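Local coordinates for protein putative pectin lyase (Geobacillus virus E2, PDB 7CHU) that serves as the trimeric tailspike of a thermophilic bacteriophage in host-cell invasion, with a pectate-lyase-like beta-helix that may recognise or cleave surface polysaccharide, at residues A[377-382]-A[393-398]; A[414-419]-A[425-430]. One frame throughout, in Å; residues are numbered along the deposited sequence.

Contact 1 of 2, residues A[377-382]-A[393-398]; sequences FNNPTN and ENRKLG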
loop_
_atom_site.group_PDB
_atom_site.type_symbol
_atom_site.label_atom_id
_atom_site.label_comp_id
_atom_site.label_asym_id
_atom_site.label_seq_id
_atom_site.Cartn_x
_atom_site.Cartn_y
_atom_site.Cartn_z
ATOM N N PHE A 377 -22.224 5.189 9.622
ATOM C CA PHE A 377 -22.671 5.745 8.350
ATOM C C PHE A 377 -24.163 6.031 8.445
ATOM O O PHE A 377 -24.862 5.526 9.337
ATOM C CB PHE A 377 -22.384 4.787 7.186
ATOM C CG PHE A 377 -22.782 3.366 7.468
ATOM C CD1 PHE A 377 -24.088 2.935 7.211
ATOM C CD2 PHE A 377 -21.868 2.464 8.008
ATOM C CE1 PHE A 377 -24.468 1.629 7.459
ATOM C CE2 PHE A 377 -22.243 1.150 8.275
ATOM C CZ PHE A 377 -23.549 0.737 8.012
ATOM N N ASN A 378 -24.647 6.864 7.520
ATOM C CA ASN A 378 -26.046 7.276 7.519
ATOM C C ASN A 378 -26.880 6.259 6.743
ATOM O O ASN A 378 -26.354 5.331 6.127
ATOM C CB ASN A 378 -26.187 8.673 6.897
ATOM C CG ASN A 378 -25.732 8.698 5.449
ATOM O OD1 ASN A 378 -24.733 8.069 5.107
ATOM N ND2 ASN A 378 -26.473 9.394 4.590
ATOM N N ASN A 379 -28.200 6.464 6.723
ATOM C CA ASN A 379 -29.075 5.683 5.863
ATOM C C ASN A 379 -29.316 6.490 4.591
ATOM O O ASN A 379 -30.172 7.387 4.589
ATOM C CB ASN A 379 -30.400 5.369 6.573
ATOM C CG ASN A 379 -30.198 4.516 7.835
ATOM O OD1 ASN A 379 -29.245 3.727 7.936
ATOM N ND2 ASN A 379 -31.110 4.658 8.795
ATOM N N PRO A 380 -28.598 6.230 3.501
ATOM C CA PRO A 380 -28.639 7.132 2.344
ATOM C C PRO A 380 -29.832 6.852 1.436
ATOM O O PRO A 380 -30.481 5.805 1.503
ATOM C CB PRO A 380 -27.320 6.833 1.626
ATOM C CG PRO A 380 -27.085 5.369 1.907
ATOM C CD PRO A 380 -27.675 5.100 3.287
ATOM N N THR A 381 -30.092 7.823 0.560
ATOM C CA THR A 381 -31.206 7.745 -0.384
ATOM C C THR A 381 -31.075 6.549 -1.331
ATOM O O THR A 381 -32.044 5.819 -1.561
ATOM C CB THR A 381 -31.273 9.056 -1.181
ATOM O OG1 THR A 381 -31.354 10.162 -0.272
ATOM C CG2 THR A 381 -32.463 9.077 -2.126
ATOM N N ASN A 382 -29.899 6.352 -1.921
ATOM C CA ASN A 382 -29.698 5.322 -2.929
ATOM C C ASN A 382 -28.849 4.182 -2.369
ATOM O O ASN A 382 -28.271 4.284 -1.286
ATOM C CB ASN A 382 -29.048 5.916 -4.192
ATOM C CG ASN A 382 -29.988 6.868 -4.933
ATOM O OD1 ASN A 382 -31.198 6.641 -4.993
ATOM N ND2 ASN A 382 -29.439 7.947 -5.465
ATOM N N GLU A 393 -22.292 -0.621 16.386
ATOM C CA GLU A 393 -23.134 -0.775 15.207
ATOM C C GLU A 393 -23.449 -2.256 15.014
ATOM O O GLU A 393 -22.540 -3.087 14.852
ATOM C CB GLU A 393 -22.471 -0.171 13.964
ATOM C CG GLU A 393 -23.212 -0.441 12.652
ATOM C CD GLU A 393 -24.657 0.050 12.650
ATOM O OE1 GLU A 393 -24.874 1.282 12.733
ATOM O OE2 GLU A 393 -25.579 -0.795 12.554
ATOM N N ASN A 394 -24.739 -2.580 15.047
ATOM C CA ASN A 394 -25.162 -3.972 14.939
ATOM C C ASN A 394 -25.108 -4.475 13.510
ATOM O O ASN A 394 -24.903 -5.668 13.298
ATOM C CB ASN A 394 -26.590 -4.122 15.470
ATOM C CG ASN A 394 -26.663 -3.996 16.970
ATOM O OD1 ASN A 394 -25.864 -4.584 17.683
ATOM N ND2 ASN A 394 -27.616 -3.212 17.454
ATOM N N ARG A 395 -25.358 -3.608 12.530
ATOM C CA ARG A 395 -25.355 -4.048 11.137
ATOM C C ARG A 395 -23.924 -4.332 10.681
ATOM O O ARG A 395 -23.035 -3.495 10.859
ATOM C CB ARG A 395 -25.998 -2.994 10.240
ATOM C CG ARG A 395 -27.491 -2.774 10.516
ATOM C CD ARG A 395 -28.002 -1.517 9.829
ATOM N NE ARG A 395 -27.478 -0.314 10.455
ATOM C CZ ARG A 395 -27.661 0.924 9.988
ATOM N NH1 ARG A 395 -28.353 1.131 8.865
ATOM N NH2 ARG A 395 -27.164 1.956 10.653
ATOM N N LYS A 396 -23.702 -5.526 10.119
ATOM C CA LYS A 396 -22.387 -5.972 9.657
ATOM C C LYS A 396 -22.265 -6.026 8.147
ATOM O O LYS A 396 -21.238 -5.627 7.608
ATOM C CB LYS A 396 -22.041 -7.360 10.207
ATOM C CG LYS A 396 -22.357 -7.560 11.700
ATOM C CD LYS A 396 -21.635 -6.543 12.585
ATOM C CE LYS A 396 -21.851 -6.857 14.070
ATOM N NZ LYS A 396 -21.421 -5.721 14.922
ATOM N N LEU A 397 -23.274 -6.523 7.444
ATOM C CA LEU A 397 -23.277 -6.490 5.988
ATOM C C LEU A 397 -24.610 -5.927 5.540
ATOM O O LEU A 397 -25.640 -6.184 6.175
ATOM C CB LEU A 397 -23.052 -7.890 5.398
ATOM C CG LEU A 397 -22.881 -8.003 3.881
ATOM C CD1 LEU A 397 -21.995 -9.197 3.542
ATOM C CD2 LEU A 397 -24.201 -8.147 3.168
ATOM N N GLY A 398 -24.603 -5.141 4.472
ATOM C CA GLY A 398 -25.865 -4.605 4.006
ATOM C C GLY A 398 -25.718 -3.790 2.743
ATOM O O GLY A 398 -24.615 -3.387 2.337
HETATM O O HOH W 1 -27.453 4.617 9.671
#
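At the C-terminal end of the parallel beta-helix, where the last coils give way to antiparallel strands, R395 reaches from strand 395-396 to F377 and N379 in the loop between strands 366-368 and 385-387. Its guanidinium meets the loop in two ways. At the edge, NH1 gives a nearly straight hydrogen bond to N379 OD1 (2.9 Å) that stays within the guanidinium plane, while the amide is turned 79° against it. Over one face, offset toward the rim, comes CE1 of the F377 ring, 4.1 Å from R395 CZ; the two planes are 42° apart, so the groups meet obliquely rather than stacking flat.

A water fills the corner between the segments. It accepts from R395 NH2 (2.9 Å) and donates to F377 O (2.8 Å) and to N379 OD1 (2.6 Å), so that the N379 oxygen receives both the arginine and the water.

E393 fixes the rotation of the arginine head from its own segment. The R395 chain bends at chi3 (-70°), and E393 takes it side-on: NE bonds OE2 at 2.9 Å as a salt bridge, and NH2 bonds OE1 at 3.2 Å, both from above the carboxylate plane. The R395 backbone N adds a bond to the anti lone pair of E393 OE2 (2.8 Å), so one carboxylate holds both ends of the residue. Y403 and Y418 make cation-pi contacts with the same guanidinium.

Beyond it, L397 packs on L397 of the second and third subunits. K396 and L397 both face I404 in a classic beta bulge, at the point where the parallel beta-helix passes into antiparallel strands.

Contact 2 of 2, residues A[414-419]-A[425-430]; sequences FQNVYR and IQPKGT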
loop_
_atom_site.group_PDB
_atom_site.type_symbol
_atom_site.label_atom_id
_atom_site.label_comp_id
_atom_site.label_asym_id
_atom_site.label_seq_id
_atom_site.Cartn_x
_atom_site.Cartn_y
_atom_site.Cartn_z
ATOM N N PHE A 414 -32.472 -9.122 8.067
ATOM C CA PHE A 414 -33.595 -8.207 8.221
ATOM C C PHE A 414 -33.784 -7.383 6.954
ATOM O O PHE A 414 -32.813 -6.975 6.306
ATOM C CB PHE A 414 -33.380 -7.235 9.397
ATOM C CG PHE A 414 -33.772 -7.771 10.753
ATOM C CD1 PHE A 414 -34.188 -9.086 10.934
ATOM C CD2 PHE A 414 -33.692 -6.934 11.861
ATOM C CE1 PHE A 414 -34.560 -9.543 12.205
ATOM C CE2 PHE A 414 -34.048 -7.376 13.143
ATOM C CZ PHE A 414 -34.485 -8.685 13.314
ATOM N N GLN A 415 -35.047 -7.096 6.642
ATOM C CA GLN A 415 -35.419 -6.246 5.521
ATOM C C GLN A 415 -36.227 -5.065 6.053
ATOM O O GLN A 415 -37.305 -5.254 6.629
ATOM C CB GLN A 415 -36.209 -7.053 4.486
ATOM C CG GLN A 415 -36.591 -6.255 3.254
ATOM C CD GLN A 415 -35.358 -5.737 2.490
ATOM O OE1 GLN A 415 -34.343 -6.427 2.389
ATOM N NE2 GLN A 415 -35.454 -4.515 1.954
ATOM N N ASN A 416 -35.684 -3.856 5.899
ATOM C CA ASN A 416 -36.348 -2.607 6.287
ATOM C C ASN A 416 -36.492 -2.473 7.800
ATOM O O ASN A 416 -37.459 -1.882 8.287
ATOM C CB ASN A 416 -37.720 -2.437 5.619
ATOM C CG ASN A 416 -38.247 -1.001 5.724
ATOM O OD1 ASN A 416 -37.466 -0.037 5.744
ATOM N ND2 ASN A 416 -39.574 -0.855 5.829
ATOM N N VAL A 417 -35.544 -3.019 8.554
ATOM C CA VAL A 417 -35.519 -2.832 10.000
ATOM C C VAL A 417 -34.145 -3.245 10.485
ATOM O O VAL A 417 -33.540 -4.172 9.944
ATOM C CB VAL A 417 -36.631 -3.646 10.708
ATOM C CG1 VAL A 417 -36.434 -5.159 10.445
ATOM C CG2 VAL A 417 -36.631 -3.367 12.219
ATOM N N TYR A 418 -33.658 -2.561 11.516
ATOM C CA TYR A 418 -32.394 -2.940 12.132
ATOM C C TYR A 418 -32.420 -2.513 13.590
ATOM O O TYR A 418 -33.159 -1.607 13.966
ATOM C CB TYR A 418 -31.180 -2.326 11.391
ATOM C CG TYR A 418 -31.085 -0.807 11.416
ATOM C CD1 TYR A 418 -31.745 -0.025 10.461
ATOM C CD2 TYR A 418 -30.321 -0.158 12.384
ATOM C CE1 TYR A 418 -31.641 1.376 10.467
ATOM C CE2 TYR A 418 -30.216 1.226 12.408
ATOM C CZ TYR A 418 -30.869 1.985 11.453
ATOM O OH TYR A 418 -30.751 3.351 11.497
ATOM N N ARG A 419 -31.605 -3.174 14.413
ATOM C CA ARG A 419 -31.535 -2.842 15.830
ATOM C C ARG A 419 -30.525 -1.727 16.086
ATOM O O ARG A 419 -29.370 -1.802 15.643
ATOM C CB ARG A 419 -31.170 -4.062 16.668
ATOM C CG ARG A 419 -30.945 -3.683 18.144
ATOM C CD ARG A 419 -30.993 -4.864 19.047
ATOM N NE ARG A 419 -30.953 -4.484 20.458
ATOM C CZ ARG A 419 -31.341 -5.273 21.447
ATOM N NH1 ARG A 419 -31.824 -6.488 21.179
ATOM N NH2 ARG A 419 -31.257 -4.842 22.702
ATOM N N ILE A 425 -35.242 0.173 14.289
ATOM C CA ILE A 425 -35.488 1.325 13.426
ATOM C C ILE A 425 -35.973 0.841 12.068
ATOM O O ILE A 425 -35.388 -0.078 11.487
ATOM C CB ILE A 425 -34.219 2.180 13.283
ATOM C CG1 ILE A 425 -33.850 2.757 14.652
ATOM C CG2 ILE A 425 -34.430 3.254 12.222
ATOM C CD1 ILE A 425 -32.696 3.739 14.621
ATOM N N GLN A 426 -37.045 1.443 11.575
ATOM C CA GLN A 426 -37.611 1.181 10.258
ATOM C C GLN A 426 -37.181 2.308 9.330
ATOM O O GLN A 426 -37.724 3.423 9.429
ATOM C CB GLN A 426 -39.144 1.100 10.335
ATOM C CG GLN A 426 -39.823 0.723 9.036
ATOM C CD GLN A 426 -41.348 0.640 9.185
ATOM O OE1 GLN A 426 -42.051 1.652 9.109
ATOM N NE2 GLN A 426 -41.856 -0.563 9.405
ATOM N N PRO A 427 -36.232 2.076 8.415
ATOM C CA PRO A 427 -35.703 3.190 7.602
ATOM C C PRO A 427 -36.717 3.801 6.656
ATOM O O PRO A 427 -36.813 5.032 6.577
ATOM C CB PRO A 427 -34.545 2.533 6.836
ATOM C CG PRO A 427 -34.193 1.359 7.599
ATOM C CD PRO A 427 -35.459 0.844 8.205
ATOM N N LYS A 428 -37.466 2.978 5.912
ATOM C CA LYS A 428 -38.481 3.457 4.972
ATOM C C LYS A 428 -39.858 3.296 5.605
ATOM O O LYS A 428 -40.360 2.174 5.737
ATOM C CB LYS A 428 -38.405 2.702 3.646
ATOM C CG LYS A 428 -39.438 3.177 2.616
ATOM C CD LYS A 428 -38.997 2.808 1.213
ATOM C CE LYS A 428 -39.771 3.571 0.138
ATOM N NZ LYS A 428 -39.205 3.318 -1.216
ATOM N N GLY A 429 -40.483 4.424 5.965
ATOM C CA GLY A 429 -41.715 4.394 6.740
ATOM C C GLY A 429 -42.933 3.919 5.976
ATOM O O GLY A 429 -43.947 3.581 6.598
ATOM N N THR A 430 -42.866 3.885 4.647
ATOM C CA THR A 430 -44.012 3.454 3.854
ATOM C C THR A 430 -44.044 1.954 3.622
ATOM O O THR A 430 -45.021 1.462 3.042
ATOM C CB THR A 430 -44.051 4.166 2.484
ATOM O OG1 THR A 430 -42.826 3.946 1.778
ATOM C CG2 THR A 430 -44.281 5.671 2.645
#
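Y418 and I425 lie side by side in the antiparallel beta hairpin of strands 418-420 and 423-426, their side chains pointing the same way from one face of the sheet. The isoleucine covers one face of the tyrosine ring, toward its rim: I425 CB stands 4.0 Å from the ring centroid, 21° off the normal, a CH-pi contact. P427 comes to the ring's edge instead, with its CG in the ring plane and 3.8 Å from Y418 CE1. The tyrosine CG sits between its backbone N and carbonyl carbon (chi1 64°), which carries the ring across toward the partner strand. Y418 OH, which touches I425 CD1, is hydrogen-bonded to N379 ND2.

Beneath these side chains the backbones form a hydrogen-bonded pair, I425 N to Y418 O at 2.8 Å and Y418 N to I425 O at 3.0 Å. The same I425 oxygen receives a CA-H...O contact from V417 CA (3.1 Å).

Past V417 regular pairing stops, and the N416 side chain takes its place. The N416 and Q426 amide planes are nearly parallel, 11° apart, but N416 ND2 approaches Q426 CG (3.6 Å) rather than the Q426 amide, whose OE1 bonds S454 N. N416 ND2 also donates to A432 O. In the amide plane, N416 meets both backbone polar groups of one residue: OD1 accepts from K428 N at 3.0 Å, and ND2 donates to K428 O at 3.1 Å.

How the contacts relate
Contact 1 closes before contact 2 opens along the chain, and their centres are about 11 Å apart, on the same side of the chain's centre. Contact 1 belongs to the last turn of the parallel beta-helix and the strand that leaves it; contact 2 lies at the open end of the hairpin of strands 418-420 and 423-426, including the loop residues beside it. The two meet directly: N394 ND2 is 2.9 Å from R419 O, a probable hydrogen bond. The two contacts therefore come together where the beta-helix passes into the antiparallel strands of the same chain.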